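Local coordinates for protein SusD homolog (Bacteroides thetaiotaomicron VPI-5482, PDB 3IHV) that probably binds glycans at the cell surface as an outer-membrane SusD-family protein, as its relatives do in nutrient capture, at residues 53-56 with 61-64. Numbering follows the deposited sequence.
Sequences QVEG and NFRI
R63 reaches across to E55 and closes a surface loop of this SusD-family protein with a side-on salt bridge, two of its nitrogens, NE and NH2, converging on one carboxylate oxygen. R63 NH2 lies 2.8 Å from E55 OE1 in a fairly straight bond (158°), and R63 NE meets the same OE1 at a longer 3.3 Å. OE1 sits close to the guanidinium plane, whereas the carboxylate as a whole is turned 64° from it. R63 NE also makes a weak, bent bond to the backbone carbonyl E55 O (2.9 Å), which further restrains the arginine. E55 CG stands anti to the backbone N (chi1 -178°), and a bend at chi2 then swings the carboxylate over to R63. F62 CZ lies over one face of the R63 guanidinium, 3.6 Å above the plane, near its rim. Replacing R63 with a methionine would probably leave the E55 carboxylate without its charged mate and take the guanidinium away from the F62 ring. V54 adds two apolar contacts, CG1 against R63 CG (3.7 Å) and CG2 at the edge of the F62 ring, equally near F62 CD1 and CE1 at 3.8 Å. Farther out, strand 52-54 pairs antiparallel with strand 302-304 and W283 touches V54, while within the connecting loop R63 NH1 hydrogen-bonds to the backbone carbonyl E60 O.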
ATOM      1  N   GLN A  53      12.570  -7.605   2.288  1.00  7.81           N
ATOM      2  CA  GLN A  53      13.743  -6.835   1.915  1.00  6.73           C
ATOM      3  C   GLN A  53      14.009  -7.038   0.447  1.00  6.43           C
ATOM      4  O   GLN A  53      13.502  -7.991  -0.195  1.00  6.59           O
ATOM      5  CB  GLN A  53      14.976  -7.291   2.734  1.00  7.10           C
ATOM      6  CG  GLN A  53      15.396  -8.763   2.525  1.00  7.86           C
ATOM      7  CD  GLN A  53      16.695  -9.126   3.219  1.00  9.16           C
ATOM      8  OE1 GLN A  53      17.545  -8.270   3.431  1.00  8.03           O
ATOM      9  NE2 GLN A  53      16.879 -10.419   3.527  1.00  7.91           N
ATOM     10  N   VAL A  54      14.856  -6.179  -0.092  1.00  6.66           N
ATOM     11  CA  VAL A  54      15.247  -6.334  -1.478  1.00  6.84           C
ATOM     12  C   VAL A  54      16.225  -7.530  -1.622  1.00  6.95           C
ATOM     13  O   VAL A  54      16.938  -7.869  -0.694  1.00  6.70           O
ATOM     14  CB  VAL A  54      15.868  -5.052  -2.023  1.00  6.22           C
ATOM     15  CG1 VAL A  54      17.301  -4.814  -1.436  1.00  7.26           C
ATOM     16  CG2 VAL A  54      15.905  -5.108  -3.537  1.00  8.04           C
ATOM     17  N   GLU A  55      16.233  -8.153  -2.798  1.00  8.32           N
ATOM     18  CA  GLU A  55      17.127  -9.247  -3.124  1.00  9.10           C
ATOM     19  C   GLU A  55      18.603  -8.840  -2.993  1.00 10.63           C
ATOM     20  O   GLU A  55      18.956  -7.680  -3.197  1.00 10.89           O
ATOM     21  CB  GLU A  55      16.881  -9.673  -4.590  1.00  9.46           C
ATOM     22  CG  GLU A  55      17.700 -10.848  -5.099  1.00 12.11           C
ATOM     23  CD  GLU A  55      19.126 -10.533  -5.510  1.00 14.22           C
ATOM     24  OE1 GLU A  55      19.474  -9.361  -5.836  1.00 12.18           O
ATOM     25  OE2 GLU A  55      19.908 -11.517  -5.505  1.00 18.03           O
ATOM     26  N   GLY A  56      19.431  -9.829  -2.692  1.00 11.89           N
ATOM     27  CA  GLY A  56      20.899  -9.653  -2.692  1.00 12.82           C
ATOM     28  C   GLY A  56      21.506  -9.424  -1.324  1.00 13.91           C
ATOM     29  O   GLY A  56      20.801  -9.312  -0.324  1.00 14.48           O
ATOM     30  N   ASN A  61      22.898  -0.879  -7.217  1.00 12.75           N
ATOM     31  CA  ASN A  61      21.841  -0.709  -8.225  0.50 12.03           C
ATOM     32  C   ASN A  61      20.480  -0.440  -7.560  1.00 12.11           C
ATOM     33  O   ASN A  61      20.372   0.469  -6.714  1.00 11.69           O
ATOM     34  CB  ASN A  61      21.775  -1.919  -9.214  0.50 12.38           C
ATOM     35  CG  ASN A  61      23.093  -2.187  -9.979  0.50 12.02           C
ATOM     36  OD1 ASN A  61      23.771  -1.278 -10.484  0.50 11.79           O
ATOM     37  ND2 ASN A  61      23.417  -3.477 -10.119  0.50 10.05           N
ATOM     38  N   PHE A  62      19.424  -1.179  -7.928  1.00 10.87           N
ATOM     39  CA  PHE A  62      18.091  -0.990  -7.387  1.00 10.56           C
ATOM     40  C   PHE A  62      17.981  -1.249  -5.883  1.00  9.44           C
ATOM     41  O   PHE A  62      16.944  -0.977  -5.298  1.00  9.39           O
ATOM     42  CB  PHE A  62      17.076  -1.882  -8.157  1.00 11.72           C
ATOM     43  CG  PHE A  62      17.410  -3.361  -8.126  1.00 11.26           C
ATOM     44  CD1 PHE A  62      17.072  -4.140  -7.028  1.00 13.98           C
ATOM     45  CD2 PHE A  62      18.047  -3.967  -9.205  1.00 16.42           C
ATOM     46  CE1 PHE A  62      17.347  -5.480  -6.990  1.00 13.27           C
ATOM     47  CE2 PHE A  62      18.349  -5.335  -9.167  1.00 17.10           C
ATOM     48  CZ  PHE A  62      17.976  -6.087  -8.057  1.00 16.48           C
ATOM     49  N   ARG A  63      19.047  -1.746  -5.253  1.00  8.42           N
ATOM     50  CA  ARG A  63      18.994  -2.036  -3.839  1.00  8.21           C
ATOM     51  C   ARG A  63      19.212  -0.813  -2.971  1.00  7.57           C
ATOM     52  O   ARG A  63      19.016  -0.871  -1.750  1.00  6.34           O
ATOM     53  CB  ARG A  63      20.018  -3.111  -3.504  1.00  7.90           C
ATOM     54  CG  ARG A  63      19.747  -4.427  -4.223  1.00  9.51           C
ATOM     55  CD  ARG A  63      20.901  -5.391  -4.075  1.00 10.17           C
ATOM     56  NE  ARG A  63      20.809  -6.470  -5.074  1.00  9.31           N
ATOM     57  CZ  ARG A  63      21.257  -6.408  -6.324  1.00 16.58           C
ATOM     58  NH1 ARG A  63      21.856  -5.304  -6.802  1.00 17.31           N
ATOM     59  NH2 ARG A  63      21.131  -7.480  -7.116  1.00 18.69           N
ATOM     60  N   ILE A  64      19.543   0.321  -3.583  1.00  7.34           N
ATOM     61  CA  ILE A  64      19.945   1.480  -2.774  1.00  7.17           C
ATOM     62  C   ILE A  64      18.836   2.056  -1.892  1.00  7.39           C
ATOM     63  O   ILE A  64      19.084   2.388  -0.719  1.00  7.06           O
ATOM     64  CB  ILE A  64      20.634   2.578  -3.629  1.00  7.49           C
ATOM     65  CG1 ILE A  64      21.377   3.577  -2.718  1.00  6.11           C
ATOM     66  CG2 ILE A  64      19.645   3.230  -4.595  1.00  5.80           C
ATOM     67  CD1 ILE A  64      22.139   4.640  -3.467  1.00  5.67           C
TER